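Putative O-GlcNAcase nagJ (Clostridium perfringens, PDB 6PV5) probably releases terminal N-acetylhexosamine residues from glycans, as a family 84 glycoside hydrolase seen here without the C-terminal part of the full-length protein. Local coordinates at residues Q528-R542 with D555-L569. Residues are numbered along the deposited sequence; the frame is centred on the assembly and turned at random.
Sequences QNEFSKMVQVPNKLR and DSHLSKFEIYGNAGL
F531 sets CG anti to its carbonyl carbon (chi1 -64°), which lays a ring face over G568, while F561, whose CG is anti to its own backbone N (chi1 -167°), reaches across to M534. G568 CA sits 3.5 Å from the centroid of the F531 ring, a CH-pi contact over the centre of one face. M534 lays CE over a face of F561, 4.0 Å from the ring centroid, with SD oblique in a Met-aromatic contact; V537 CG2 and P538 CG meet the edge of the same ring.

The glycines illustrate how bare backbone lets helices close in: the axes of the two antiparallel segments come within 7.2 Å, crossing at -153°, and at G565 and G568, where a CB would point at the facing helix, there is no side chain to hold them apart. V535 and L569 interlock there as reciprocal knobs into holes.

Where P538 interrupts the regular bonding of its helix, a water joins V535 O and N539 N to E562 OE1, and a second links E562 OE1 to R542 NH2. R542 NE donates a nearly straight hydrogen bond, 2.9 Å long, to the syn lone pair of D555 OD1, part of a salt bridge.

Helices 480-487 and 612-619 cover parts of this hairpin in the post-catalytic helical region, away from the predicted proton donor. Its chemistry thus implies an apolar, glycine-tightened seam bordered by water-bridged and charged groups, with the ion pair probably favouring the ionised carboxylate of D555.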
loop_
_atom_site.group_PDB
_atom_site.type_symbol
_atom_site.label_atom_id
_atom_site.label_comp_id
_atom_site.label_asym_id
_atom_site.label_seq_id
_atom_site.Cartn_x
_atom_site.Cartn_y
_atom_site.Cartn_z
ATOM N N GLN A 528 21.852 20.737 -15.163
ATOM C CA GLN A 528 22.351 19.991 -16.315
ATOM C C GLN A 528 22.605 18.524 -15.977
ATOM O O GLN A 528 22.370 17.647 -16.816
ATOM C CB GLN A 528 23.634 20.609 -16.870
ATOM C CG GLN A 528 24.098 19.941 -18.152
ATOM C CD GLN A 528 25.240 20.723 -18.747
ATOM O OE1 GLN A 528 25.053 21.517 -19.670
ATOM N NE2 GLN A 528 26.426 20.531 -18.193
ATOM N N ASN A 529 23.136 18.268 -14.776
ATOM C CA ASN A 529 23.341 16.905 -14.305
ATOM C C ASN A 529 21.997 16.177 -14.227
ATOM O O ASN A 529 21.871 15.045 -14.690
ATOM C CB ASN A 529 24.023 16.862 -12.933
ATOM C CG ASN A 529 25.496 17.210 -12.958
ATOM O OD1 ASN A 529 26.215 16.855 -13.894
ATOM N ND2 ASN A 529 25.959 17.885 -11.915
ATOM N N GLU A 530 20.996 16.817 -13.614
ATOM C CA GLU A 530 19.677 16.193 -13.509
ATOM C C GLU A 530 19.128 15.833 -14.896
ATOM O O GLU A 530 18.739 14.694 -15.127
ATOM C CB GLU A 530 18.708 17.082 -12.741
ATOM C CG GLU A 530 17.341 16.427 -12.504
ATOM C CD GLU A 530 17.313 15.049 -11.848
ATOM O OE1 GLU A 530 18.311 14.663 -11.188
ATOM O OE2 GLU A 530 16.276 14.359 -11.981
ATOM N N PHE A 531 19.169 16.796 -15.830
ATOM C CA PHE A 531 18.572 16.657 -17.149
ATOM C C PHE A 531 19.300 15.578 -17.947
ATOM O O PHE A 531 18.671 14.873 -18.743
ATOM C CB PHE A 531 18.510 17.992 -17.903
ATOM C CG PHE A 531 17.644 19.071 -17.291
ATOM C CD1 PHE A 531 16.435 18.768 -16.673
ATOM C CD2 PHE A 531 18.027 20.407 -17.356
ATOM C CE1 PHE A 531 15.641 19.775 -16.131
ATOM C CE2 PHE A 531 17.233 21.413 -16.818
ATOM C CZ PHE A 531 16.038 21.094 -16.205
ATOM N N SER A 532 20.615 15.433 -17.724
ATOM C CA SER A 532 21.357 14.396 -18.428
ATOM C C SER A 532 20.937 13.014 -17.924
ATOM O O SER A 532 20.910 12.063 -18.693
ATOM C CB SER A 532 22.854 14.571 -18.319
ATOM O OG SER A 532 23.214 15.884 -18.724
ATOM N N LYS A 533 20.634 12.896 -16.630
ATOM C CA LYS A 533 20.213 11.601 -16.115
ATOM C C LYS A 533 18.840 11.266 -16.689
ATOM O O LYS A 533 18.601 10.128 -17.062
ATOM C CB LYS A 533 20.183 11.601 -14.586
ATOM C CG LYS A 533 21.543 11.728 -13.917
ATOM C CD LYS A 533 21.393 11.980 -12.442
ATOM C CE LYS A 533 22.718 12.237 -11.765
ATOM N NZ LYS A 533 22.539 12.622 -10.345
ATOM N N MET A 534 17.978 12.283 -16.809
ATOM C CA MET A 534 16.636 12.130 -17.346
ATOM C C MET A 534 16.712 11.628 -18.785
ATOM O O MET A 534 15.905 10.795 -19.201
ATOM C CB MET A 534 15.849 13.450 -17.302
ATOM C CG MET A 534 15.551 13.938 -15.881
ATOM S SD MET A 534 14.643 15.513 -15.817
ATOM C CE MET A 534 13.090 15.128 -16.621
ATOM N N VAL A 535 17.694 12.136 -19.540
ATOM C CA VAL A 535 17.888 11.686 -20.912
ATOM C C VAL A 535 18.227 10.195 -20.946
ATOM O O VAL A 535 17.744 9.485 -21.823
ATOM C CB VAL A 535 18.918 12.534 -21.685
ATOM C CG1 VAL A 535 19.346 11.871 -22.990
ATOM C CG2 VAL A 535 18.368 13.926 -21.963
ATOM N N GLN A 536 19.041 9.725 -19.997
ATOM C CA GLN A 536 19.649 8.400 -20.100
ATOM C C GLN A 536 18.792 7.284 -19.497
ATOM O O GLN A 536 18.925 6.131 -19.901
ATOM C CB GLN A 536 20.967 8.339 -19.329
ATOM C CG GLN A 536 22.052 9.285 -19.809
ATOM C CD GLN A 536 23.183 9.254 -18.810
ATOM O OE1 GLN A 536 23.845 8.229 -18.628
ATOM N NE2 GLN A 536 23.403 10.374 -18.137
ATOM N N VAL A 537 17.996 7.570 -18.460
ATOM C CA VAL A 537 17.431 6.444 -17.727
ATOM C C VAL A 537 16.348 5.697 -18.516
ATOM O O VAL A 537 16.247 4.491 -18.355
ATOM C CB VAL A 537 17.022 6.765 -16.270
ATOM C CG1 VAL A 537 18.144 7.397 -15.452
ATOM C CG2 VAL A 537 15.751 7.572 -16.177
ATOM N N PRO A 538 15.527 6.322 -19.407
ATOM C CA PRO A 538 14.483 5.590 -20.134
ATOM C C PRO A 538 14.982 4.378 -20.928
ATOM O O PRO A 538 14.494 3.270 -20.728
ATOM C CB PRO A 538 13.837 6.671 -21.013
ATOM C CG PRO A 538 14.072 7.922 -20.196
ATOM C CD PRO A 538 15.508 7.756 -19.743
ATOM N N ASN A 539 16.012 4.576 -21.757
ATOM C CA ASN A 539 16.605 3.485 -22.516
ATOM C C ASN A 539 17.114 2.400 -21.581
ATOM O O ASN A 539 16.959 1.204 -21.881
ATOM C CB ASN A 539 17.743 3.970 -23.422
ATOM C CG ASN A 539 17.240 4.589 -24.715
ATOM O OD1 ASN A 539 16.041 4.778 -24.896
ATOM N ND2 ASN A 539 18.149 4.904 -25.628
ATOM N N LYS A 540 17.753 2.815 -20.467
ATOM C CA LYS A 540 18.318 1.803 -19.584
ATOM C C LYS A 540 17.197 0.998 -18.929
ATOM O O LYS A 540 17.327 -0.216 -18.752
ATOM C CB LYS A 540 19.166 2.390 -18.453
ATOM C CG LYS A 540 20.473 3.077 -18.822
ATOM C CD LYS A 540 20.880 3.992 -17.669
ATOM C CE LYS A 540 21.951 5.016 -17.987
ATOM N NZ LYS A 540 23.304 4.415 -18.017
ATOM N N LEU A 541 16.111 1.685 -18.530
ATOM C CA LEU A 541 14.976 0.974 -17.961
ATOM C C LEU A 541 14.287 0.113 -19.022
ATOM O O LEU A 541 13.878 -1.005 -18.727
ATOM C CB LEU A 541 14.000 1.972 -17.336
ATOM C CG LEU A 541 14.493 2.588 -16.029
ATOM C CD1 LEU A 541 13.663 3.808 -15.682
ATOM C CD2 LEU A 541 14.449 1.542 -14.914
ATOM N N ARG A 542 14.167 0.625 -20.258
ATOM C CA ARG A 542 13.457 -0.147 -21.269
ATOM C C ARG A 542 14.247 -1.421 -21.570
ATOM O O ARG A 542 13.685 -2.489 -21.828
ATOM C CB ARG A 542 13.162 0.683 -22.517
ATOM C CG ARG A 542 12.229 -0.016 -23.505
ATOM C CD ARG A 542 11.949 0.916 -24.667
ATOM N NE ARG A 542 11.379 2.188 -24.260
ATOM C CZ ARG A 542 11.999 3.371 -24.217
ATOM N NH1 ARG A 542 13.279 3.482 -24.546
ATOM N NH2 ARG A 542 11.325 4.441 -23.815
ATOM N N ASP A 555 5.623 3.032 -20.247
ATOM C CA ASP A 555 6.451 3.304 -21.426
ATOM C C ASP A 555 6.258 4.707 -21.985
ATOM O O ASP A 555 7.254 5.338 -22.321
ATOM C CB ASP A 555 6.355 2.300 -22.578
ATOM C CG ASP A 555 7.470 2.559 -23.601
ATOM O OD1 ASP A 555 8.640 2.171 -23.348
ATOM O OD2 ASP A 555 7.183 3.211 -24.599
ATOM N N SER A 556 5.012 5.180 -22.127
ATOM C CA SER A 556 4.772 6.541 -22.607
ATOM C C SER A 556 5.384 7.596 -21.679
ATOM O O SER A 556 5.894 8.626 -22.151
ATOM C CB SER A 556 3.319 6.817 -22.806
ATOM O OG SER A 556 2.812 5.951 -23.790
ATOM N N HIS A 557 5.314 7.338 -20.362
ATOM C CA HIS A 557 5.890 8.237 -19.365
ATOM C C HIS A 557 7.402 8.334 -19.543
ATOM O O HIS A 557 7.950 9.425 -19.477
ATOM C CB HIS A 557 5.482 7.805 -17.949
ATOM C CG HIS A 557 4.004 7.948 -17.757
ATOM N ND1 HIS A 557 3.102 7.004 -18.219
ATOM C CD2 HIS A 557 3.263 8.938 -17.225
ATOM C CE1 HIS A 557 1.869 7.401 -17.972
ATOM N NE2 HIS A 557 1.943 8.578 -17.329
ATOM N N LEU A 558 8.052 7.189 -19.755
ATOM C CA LEU A 558 9.495 7.136 -19.908
ATOM C C LEU A 558 9.937 7.894 -21.165
ATOM O O LEU A 558 10.965 8.556 -21.149
ATOM C CB LEU A 558 9.926 5.671 -20.005
ATOM C CG LEU A 558 9.897 4.865 -18.706
ATOM C CD1 LEU A 558 10.032 3.390 -19.027
ATOM C CD2 LEU A 558 11.031 5.270 -17.771
ATOM N N SER A 559 9.177 7.767 -22.262
ATOM C CA SER A 559 9.497 8.433 -23.515
ATOM C C SER A 559 9.394 9.939 -23.339
ATOM O O SER A 559 10.252 10.667 -23.826
ATOM C CB SER A 559 8.582 7.956 -24.641
ATOM O OG SER A 559 8.673 6.544 -24.748
ATOM N N LYS A 560 8.319 10.384 -22.672
ATOM C CA LYS A 560 8.124 11.795 -22.397
ATOM C C LYS A 560 9.255 12.302 -21.502
ATOM O O LYS A 560 9.734 13.425 -21.693
ATOM C CB LYS A 560 6.755 12.073 -21.769
ATOM C CG LYS A 560 6.435 13.554 -21.639
ATOM C CD LYS A 560 4.984 13.868 -21.617
ATOM C CE LYS A 560 4.725 15.353 -21.551
ATOM N NZ LYS A 560 3.256 15.608 -21.596
ATOM N N PHE A 561 9.706 11.455 -20.571
ATOM C CA PHE A 561 10.726 11.839 -19.597
ATOM C C PHE A 561 12.044 12.143 -20.309
ATOM O O PHE A 561 12.737 13.077 -19.946
ATOM C CB PHE A 561 10.982 10.686 -18.627
ATOM C CG PHE A 561 11.769 10.975 -17.373
ATOM C CD1 PHE A 561 11.248 11.776 -16.362
ATOM C CD2 PHE A 561 12.996 10.361 -17.153
ATOM C CE1 PHE A 561 11.954 11.985 -15.176
ATOM C CE2 PHE A 561 13.696 10.564 -15.966
ATOM C CZ PHE A 561 13.175 11.367 -14.971
ATOM N N GLU A 562 12.366 11.346 -21.331
ATOM C CA GLU A 562 13.563 11.544 -22.133
ATOM C C GLU A 562 13.529 12.902 -22.828
ATOM O O GLU A 562 14.545 13.587 -22.859
ATOM C CB GLU A 562 13.717 10.433 -23.172
ATOM C CG GLU A 562 15.077 10.461 -23.848
ATOM C CD GLU A 562 15.341 9.348 -24.848
ATOM O OE1 GLU A 562 15.113 8.171 -24.517
ATOM O OE2 GLU A 562 15.800 9.662 -25.950
ATOM N N ILE A 563 12.370 13.276 -23.384
ATOM C CA ILE A 563 12.176 14.556 -24.058
ATOM C C ILE A 563 12.293 15.727 -23.072
ATOM O O ILE A 563 12.869 16.762 -23.429
ATOM C CB ILE A 563 10.827 14.602 -24.809
ATOM C CG1 ILE A 563 10.655 13.460 -25.818
ATOM C CG2 ILE A 563 10.596 15.969 -25.460
ATOM C CD1 ILE A 563 9.323 13.517 -26.551
ATOM N N TYR A 564 11.706 15.600 -21.862
ATOM C CA TYR A 564 11.907 16.597 -20.819
ATOM C C TYR A 564 13.405 16.797 -20.564
ATOM O O TYR A 564 13.857 17.928 -20.454
ATOM C CB TYR A 564 11.237 16.204 -19.496
ATOM C CG TYR A 564 9.801 16.627 -19.384
ATOM C CD1 TYR A 564 9.462 17.975 -19.393
ATOM C CD2 TYR A 564 8.789 15.689 -19.248
ATOM C CE1 TYR A 564 8.144 18.379 -19.298
ATOM C CE2 TYR A 564 7.463 16.082 -19.164
ATOM C CZ TYR A 564 7.145 17.424 -19.178
ATOM O OH TYR A 564 5.854 17.845 -19.047
ATOM N N GLY A 565 14.169 15.703 -20.470
ATOM C CA GLY A 565 15.612 15.816 -20.281
ATOM C C GLY A 565 16.253 16.734 -21.329
ATOM O O GLY A 565 16.961 17.697 -21.003
ATOM N N ASN A 566 15.947 16.438 -22.598
ATOM C CA ASN A 566 16.457 17.177 -23.744
ATOM C C ASN A 566 15.964 18.619 -23.728
ATOM O O ASN A 566 16.734 19.536 -24.023
ATOM C CB ASN A 566 16.106 16.463 -25.051
ATOM C CG ASN A 566 17.021 15.281 -25.265
ATOM O OD1 ASN A 566 18.219 15.380 -25.005
ATOM N ND2 ASN A 566 16.479 14.162 -25.707
ATOM N N ALA A 567 14.689 18.820 -23.358
ATOM C CA ALA A 567 14.147 20.168 -23.324
ATOM C C ALA A 567 14.851 20.962 -22.226
ATOM O O ALA A 567 15.116 22.160 -22.388
ATOM C CB ALA A 567 12.652 20.124 -23.130
ATOM N N GLY A 568 15.164 20.286 -21.109
ATOM C CA GLY A 568 15.839 20.947 -20.001
ATOM C C GLY A 568 17.267 21.348 -20.388
ATOM O O GLY A 568 17.693 22.459 -20.106
ATOM N N LEU A 569 17.993 20.437 -21.041
ATOM C CA LEU A 569 19.328 20.732 -21.558
ATOM C C LEU A 569 19.296 21.933 -22.509
ATOM O O LEU A 569 20.172 22.795 -22.424
ATOM C CB LEU A 569 19.922 19.494 -22.236
ATOM C CG LEU A 569 20.264 18.356 -21.280
ATOM C CD1 LEU A 569 20.719 17.103 -22.033
ATOM C CD2 LEU A 569 21.295 18.818 -20.240
HETATM O O HOH W 1 22.671 22.117 -21.633
HETATM O O HOH W 2 17.015 7.133 -22.867
HETATM O O HOH W 3 12.895 6.879 -24.484
#